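PDB 6GUO: siderophore enterobactin esterase from Emericella nidulans, which hydrolyses the bacterial xenosiderophore enterobactin at its ester bonds to N-(2,3-dihydroxybenzoyl)-L-serine, a step required for release of iron inside the fungal cell. Local coordinates for residues L135-I138 and A139-R143; P144-L148 and K149-R153; A24-D28 and G29-I33. One frame throughout, in Å; residues are numbered along the deposited sequence.

Contact 1 (L135-I138 and A139-R143); sequences LTFI and AEIVR
A wider, pi-type turn in the middle of helix 131-150 is where F137 meets both I141 and V142. F137 O is the branching point: it accepts V142 N at 3.0 Å, a nearly straight bond lying in the carbonyl plane, and also I141 N at 2.9 Å, whose donor sits 37° above that plane. One carbonyl thus serves an alpha-type and a pi-type bond together. Before it the pattern is ordinary alpha-helix, with A139 N bonded to L135 O and E140 N to T136 O; after it R143 N reaches back five residues to I138 O at 2.8 Å.

CG of F137 stands anti to its backbone N (chi1 173°), which carries the ring forward along the helix, and V142 CG2 lies over one face, 3.8 Å from the ring centroid in a CH-pi contact. The I141 side chain runs at about a right angle to that of F137 and brings CG2 to 3.8 Å from F137 CE1. In this alpha/beta-hydrolase the helix packs against the sheet, where F137 and V142 meet I23 of strand 18-24, while W5 of the second subunit reaches F137 and I141. On another side of the turn, T136 CG2 rests 3.5 Å from E140 CD, the methyl meeting the carboxylate; T136 OG1 is bonded back to D132 O.

Contact 2 (P144-L148 and K149-R153); sequences PFVEL and KVFPR
With CG opposite the backbone N (chi1 171°), the F145 ring extends forward along the helix; V150, whose CG1 is anti to the backbone N (chi1 -178°), has CG2 beside that N, and CG2 meets the ring 3.4 Å from F145 CE2. The K149 side chain runs at about a right angle to that of F145, its CB 3.9 Å from F145 CD1. Behind these contacts is a pi-type turn at the C-terminal end of helix 131-150. F145 O accepts two amides, V150 N nearly in line with the carbonyl and K149 N from 38° above its plane, both at 3.0 Å. The next bond also spans five residues: F151 N donates to V146 O at 2.9 Å.

F151 is where the chain leaves helical geometry. Its ring lies alongside V146, both side chains pointing the same way, and V146 CG1 approaches in the ring plane, at the edge, 3.8 Å from F151 CD2. V150 CG1 covers part of one face near the rim. P152 has no amide hydrogen with which to continue the helix; instead its CA makes a CH-O contact of 3.3 Å with E147 O.

Toward the sheet, V146 meets I87 and F151 meets V85 of strand 83-90, with F156 and V35 also touching F151. F145 packs on I33 and edge-to-face with W21, and its ring stacks on F7 of the second subunit.

Contact 3 (A24-D28 and G29-I33); sequences AGKKD and GPYQI
G29, K26 and Y31 carry this contact, in the connection between the antiparallel strands 18-24 and 31-36. G29 closes a type I beta turn that begins at K26: its N donates to K26 O at 3.2 Å, from well above the carbonyl plane (56°). Its positive phi of 131° is an angle readily adopted by glycine. A water bridges the two ends of the turn, donating to G29 O at 2.7 Å and accepting from K26 N at 3.0 Å.

The K26 side chain, poorly ordered, runs out from the turn with CG anti to its backbone N (chi1 -164°) and remains extended until it bends at the last torsion. It crosses Y31 at a slant, its CD 3.4 Å from Y31 OH, so that aliphatic chain meets phenol oxygen. A second water donates to that hydroxyl at 2.7 Å and makes a weak bond with K26 NZ. The stronger polar partners of these groups are E133, in a salt bridge with K26 NZ, and D105, hydrogen-bonded to Y31 OH.

Y31 opens strand 31-36, bonded through its backbone to I23, while its ring stacks on F137 of helix 131-150. At the loop's other end, A24 pairs with an antiparallel strand of the second subunit, continuing the sheet across the dimer interface.

In the fold
Along the chain contact 3 comes first, followed by contact 1 and then contact 2, the last two being consecutive lengths of helix 131-150 with centres about 13 Å apart. Contact 3, joining strands 18-24 and 31-36 at one margin of the subunit's eight-stranded sheet, lies about 13 Å from contact 1 and about 20 Å from contact 2, centre to centre. The helix packs against these strands: F137 CZ comes within 3.5 Å of Y31 CD2, and F145 CD2 within 3.9 Å of I33 CD1. All three also reach the second subunit, so this edge of the alpha/beta-hydrolase fold, strands and covering helix together, contributes to the homodimer interface.

Contact 1 (L135-I138 and A139-R143)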
# COMPACT_ATOMS: atom_id res chain seq x y z
N LEU A 135 -13.81 21.47 0.79
CA LEU A 135 -12.97 21.75 1.94
C LEU A 135 -13.80 22.20 3.15
O LEU A 135 -13.54 21.80 4.28
CB LEU A 135 -11.94 22.81 1.56
CG LEU A 135 -10.81 23.17 2.51
CD1 LEU A 135 -10.28 21.96 3.27
CD2 LEU A 135 -9.68 23.81 1.71
N THR A 136 -14.81 23.03 2.88
CA THR A 136 -15.79 23.42 3.90
C THR A 136 -16.54 22.19 4.44
O THR A 136 -16.71 22.05 5.65
CB THR A 136 -16.79 24.45 3.32
OG1 THR A 136 -16.07 25.60 2.88
CG2 THR A 136 -17.82 24.88 4.35
N PHE A 137 -16.95 21.31 3.53
CA PHE A 137 -17.63 20.06 3.87
C PHE A 137 -16.78 19.18 4.80
O PHE A 137 -17.28 18.67 5.81
CB PHE A 137 -18.02 19.31 2.59
CG PHE A 137 -18.57 17.94 2.82
CD1 PHE A 137 -19.83 17.77 3.37
CD2 PHE A 137 -17.84 16.80 2.46
CE1 PHE A 137 -20.36 16.50 3.58
CE2 PHE A 137 -18.36 15.54 2.67
CZ PHE A 137 -19.62 15.38 3.22
N ILE A 138 -15.51 19.02 4.47
CA ILE A 138 -14.60 18.20 5.29
C ILE A 138 -14.41 18.82 6.67
O ILE A 138 -14.53 18.14 7.69
CB ILE A 138 -13.24 17.99 4.59
CG1 ILE A 138 -13.43 17.10 3.35
CG2 ILE A 138 -12.24 17.34 5.54
CD1 ILE A 138 -12.26 17.10 2.40
N ALA A 139 -14.15 20.13 6.70
CA ALA A 139 -13.84 20.85 7.94
C ALA A 139 -15.05 21.06 8.86
O ALA A 139 -14.90 21.03 10.08
CB ALA A 139 -13.19 22.18 7.61
N GLU A 140 -16.23 21.30 8.28
CA GLU A 140 -17.43 21.67 9.05
C GLU A 140 -18.46 20.55 9.24
O GLU A 140 -19.26 20.63 10.17
CB GLU A 140 -18.07 22.92 8.44
CG GLU A 140 -17.16 24.14 8.56
CD GLU A 140 -17.67 25.37 7.83
OE1 GLU A 140 -18.90 25.52 7.65
OE2 GLU A 140 -16.82 26.21 7.45
N ILE A 141 -18.44 19.53 8.38
CA ILE A 141 -19.40 18.43 8.44
C ILE A 141 -18.73 17.10 8.80
O ILE A 141 -19.10 16.46 9.79
CB ILE A 141 -20.18 18.28 7.10
CG1 ILE A 141 -20.81 19.61 6.68
CG2 ILE A 141 -21.23 17.18 7.19
CD1 ILE A 141 -21.80 20.21 7.67
N VAL A 142 -17.73 16.69 8.01
CA VAL A 142 -17.11 15.37 8.20
C VAL A 142 -16.28 15.33 9.48
O VAL A 142 -16.47 14.47 10.33
CB VAL A 142 -16.24 14.96 6.99
CG1 VAL A 142 -15.55 13.62 7.25
CG2 VAL A 142 -17.09 14.88 5.73
N ARG A 143 -15.36 16.28 9.61
CA ARG A 143 -14.44 16.28 10.74
C ARG A 143 -15.14 16.37 12.11
O ARG A 143 -14.82 15.59 13.00
CB ARG A 143 -13.40 17.37 10.55
CG ARG A 143 -12.42 17.53 11.69
CD ARG A 143 -11.16 18.15 11.15
NE ARG A 143 -10.30 18.63 12.21
CZ ARG A 143 -9.16 19.29 12.02
NH1 ARG A 143 -8.45 19.69 13.07
NH2 ARG A 143 -8.72 19.55 10.78

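Contact 2 (P144-L148 and K149-R153)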
# COMPACT_ATOMS: atom_id res chain seq x y z
N PRO A 144 -16.12 17.28 12.26
CA PRO A 144 -16.85 17.31 13.53
C PRO A 144 -17.69 16.06 13.80
O PRO A 144 -17.81 15.66 14.95
CB PRO A 144 -17.75 18.55 13.40
CG PRO A 144 -17.00 19.43 12.45
CD PRO A 144 -16.43 18.46 11.44
N PHE A 145 -18.24 15.44 12.76
CA PHE A 145 -18.92 14.16 12.92
C PHE A 145 -17.98 13.10 13.51
O PHE A 145 -18.32 12.42 14.47
CB PHE A 145 -19.52 13.68 11.60
CG PHE A 145 -20.07 12.28 11.66
CD1 PHE A 145 -21.29 12.02 12.27
CD2 PHE A 145 -19.36 11.21 11.11
CE1 PHE A 145 -21.80 10.73 12.33
CE2 PHE A 145 -19.86 9.92 11.17
CZ PHE A 145 -21.09 9.68 11.78
N VAL A 146 -16.79 12.99 12.94
CA VAL A 146 -15.81 12.01 13.41
C VAL A 146 -15.36 12.32 14.84
O VAL A 146 -15.34 11.43 15.70
CB VAL A 146 -14.60 11.91 12.44
CG1 VAL A 146 -13.50 11.02 13.01
CG2 VAL A 146 -15.07 11.37 11.09
N GLU A 147 -15.04 13.58 15.10
CA GLU A 147 -14.50 13.99 16.40
C GLU A 147 -15.56 14.03 17.51
O GLU A 147 -15.29 13.57 18.62
CB GLU A 147 -13.79 15.35 16.29
CG GLU A 147 -12.50 15.29 15.49
CD GLU A 147 -11.65 16.56 15.60
OE1 GLU A 147 -11.99 17.45 16.40
OE2 GLU A 147 -10.63 16.65 14.88
N LEU A 148 -16.75 14.55 17.21
CA LEU A 148 -17.78 14.79 18.23
C LEU A 148 -18.83 13.68 18.36
O LEU A 148 -19.40 13.52 19.43
CB LEU A 148 -18.46 16.14 18.00
CG LEU A 148 -17.55 17.36 17.80
CD1 LEU A 148 -18.38 18.64 17.83
CD2 LEU A 148 -16.44 17.45 18.84
N LYS A 149 -19.08 12.93 17.28
CA LYS A 149 -20.07 11.83 17.31
C LYS A 149 -19.44 10.43 17.34
O LYS A 149 -19.87 9.59 18.14
CB LYS A 149 -21.04 11.93 16.12
CG LYS A 149 -21.95 13.15 16.14
CD LYS A 149 -22.98 13.08 17.26
CE LYS A 149 -24.28 13.76 16.89
NZ LYS A 149 -25.08 12.97 15.91
N VAL A 150 -18.44 10.19 16.50
CA VAL A 150 -17.83 8.86 16.40
C VAL A 150 -16.84 8.62 17.55
O VAL A 150 -16.90 7.58 18.20
CB VAL A 150 -17.17 8.63 15.02
CG1 VAL A 150 -16.57 7.24 14.92
CG2 VAL A 150 -18.21 8.83 13.92
N PHE A 151 -15.95 9.59 17.79
CA PHE A 151 -14.89 9.46 18.81
C PHE A 151 -14.89 10.61 19.83
O PHE A 151 -13.85 11.24 20.04
CB PHE A 151 -13.52 9.38 18.12
CG PHE A 151 -13.38 8.22 17.17
CD1 PHE A 151 -13.33 6.91 17.65
CD2 PHE A 151 -13.28 8.43 15.80
CE1 PHE A 151 -13.19 5.84 16.78
CE2 PHE A 151 -13.15 7.36 14.92
CZ PHE A 151 -13.11 6.07 15.42
N PRO A 152 -16.04 10.87 20.50
CA PRO A 152 -16.14 12.00 21.45
C PRO A 152 -15.18 11.97 22.64
O PRO A 152 -14.86 13.03 23.18
CB PRO A 152 -17.59 11.91 21.94
CG PRO A 152 -17.97 10.49 21.75
CD PRO A 152 -17.28 10.07 20.49
N ARG A 153 -14.75 10.78 23.06
CA ARG A 153 -13.82 10.64 24.19
C ARG A 153 -12.34 10.60 23.80
O ARG A 153 -11.48 10.41 24.66
CB ARG A 153 -14.20 9.41 25.03
CG ARG A 153 -15.61 9.50 25.60
CD ARG A 153 -15.96 8.33 26.50
NE ARG A 153 -15.73 7.03 25.86
CZ ARG A 153 -16.50 6.49 24.92
NH1 ARG A 153 -17.58 7.11 24.45
NH2 ARG A 153 -16.18 5.30 24.42

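Contact 3 (A24-D28 and G29-I33)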
# COMPACT_ATOMS: atom_id res chain seq x y z
N ALA A 24 -25.80 12.31 2.68
CA ALA A 24 -26.66 12.79 1.60
C ALA A 24 -27.05 14.24 1.87
O ALA A 24 -27.18 14.64 3.02
CB ALA A 24 -27.90 11.93 1.50
N GLY A 25 -27.24 15.00 0.79
CA GLY A 25 -27.60 16.42 0.89
C GLY A 25 -27.25 17.23 -0.35
O GLY A 25 -28.05 18.04 -0.81
N LYS A 26 -26.05 17.01 -0.89
CA LYS A 26 -25.59 17.73 -2.08
C LYS A 26 -26.28 17.22 -3.34
O LYS A 26 -26.53 16.02 -3.46
CB LYS A 26 -24.07 17.61 -2.24
CG LYS A 26 -23.46 18.62 -3.20
CD LYS A 26 -22.01 18.31 -3.51
CE LYS A 26 -21.37 19.44 -4.30
NZ LYS A 26 -21.06 20.62 -3.45
N LYS A 27 -26.57 18.14 -4.27
CA LYS A 27 -27.19 17.82 -5.57
C LYS A 27 -26.44 16.73 -6.34
O LYS A 27 -27.06 15.81 -6.89
CB LYS A 27 -27.23 19.06 -6.46
CG LYS A 27 -28.15 20.19 -6.02
CD LYS A 27 -27.63 21.55 -6.52
CE LYS A 27 -27.49 21.62 -8.03
NZ LYS A 27 -26.57 22.72 -8.45
N ASP A 28 -25.12 16.85 -6.38
CA ASP A 28 -24.24 15.92 -7.12
C ASP A 28 -24.35 14.46 -6.68
O ASP A 28 -24.00 13.55 -7.44
CB ASP A 28 -22.77 16.37 -7.03
CG ASP A 28 -22.53 17.73 -7.65
OD1 ASP A 28 -23.25 18.69 -7.31
OD2 ASP A 28 -21.59 17.86 -8.48
N GLY A 29 -24.82 14.24 -5.45
CA GLY A 29 -25.10 12.91 -4.92
C GLY A 29 -24.45 12.75 -3.56
O GLY A 29 -23.74 13.65 -3.11
N PRO A 30 -24.69 11.61 -2.90
CA PRO A 30 -24.12 11.42 -1.57
C PRO A 30 -22.60 11.26 -1.60
O PRO A 30 -22.03 10.91 -2.63
CB PRO A 30 -24.79 10.13 -1.07
CG PRO A 30 -25.88 9.82 -2.03
CD PRO A 30 -25.45 10.42 -3.33
N TYR A 31 -21.98 11.55 -0.47
CA TYR A 31 -20.60 11.17 -0.21
C TYR A 31 -20.60 9.87 0.58
O TYR A 31 -21.59 9.52 1.23
CB TYR A 31 -19.88 12.26 0.57
CG TYR A 31 -19.65 13.51 -0.24
CD1 TYR A 31 -18.63 13.57 -1.18
CD2 TYR A 31 -20.46 14.64 -0.06
CE1 TYR A 31 -18.41 14.72 -1.93
CE2 TYR A 31 -20.24 15.80 -0.80
CZ TYR A 31 -19.22 15.84 -1.73
OH TYR A 31 -19.01 16.98 -2.47
N GLN A 32 -19.48 9.16 0.52
CA GLN A 32 -19.25 7.98 1.33
C GLN A 32 -18.01 8.26 2.15
O GLN A 32 -16.96 8.59 1.58
CB GLN A 32 -19.03 6.75 0.45
CG GLN A 32 -18.75 5.47 1.22
CD GLN A 32 -18.54 4.27 0.32
OE1 GLN A 32 -19.39 3.97 -0.53
NE2 GLN A 32 -17.42 3.58 0.48
N ILE A 33 -18.12 8.17 3.47
CA ILE A 33 -16.95 8.28 4.33
C ILE A 33 -16.63 6.90 4.90
O ILE A 33 -17.53 6.21 5.38
CB ILE A 33 -17.09 9.39 5.41
CG1 ILE A 33 -18.15 9.08 6.47
CG2 ILE A 33 -17.40 10.73 4.74
CD1 ILE A 33 -17.95 9.87 7.75
O HOH W 1 -18.66 19.38 -1.27
O HOH W 2 -24.02 14.79 -0.66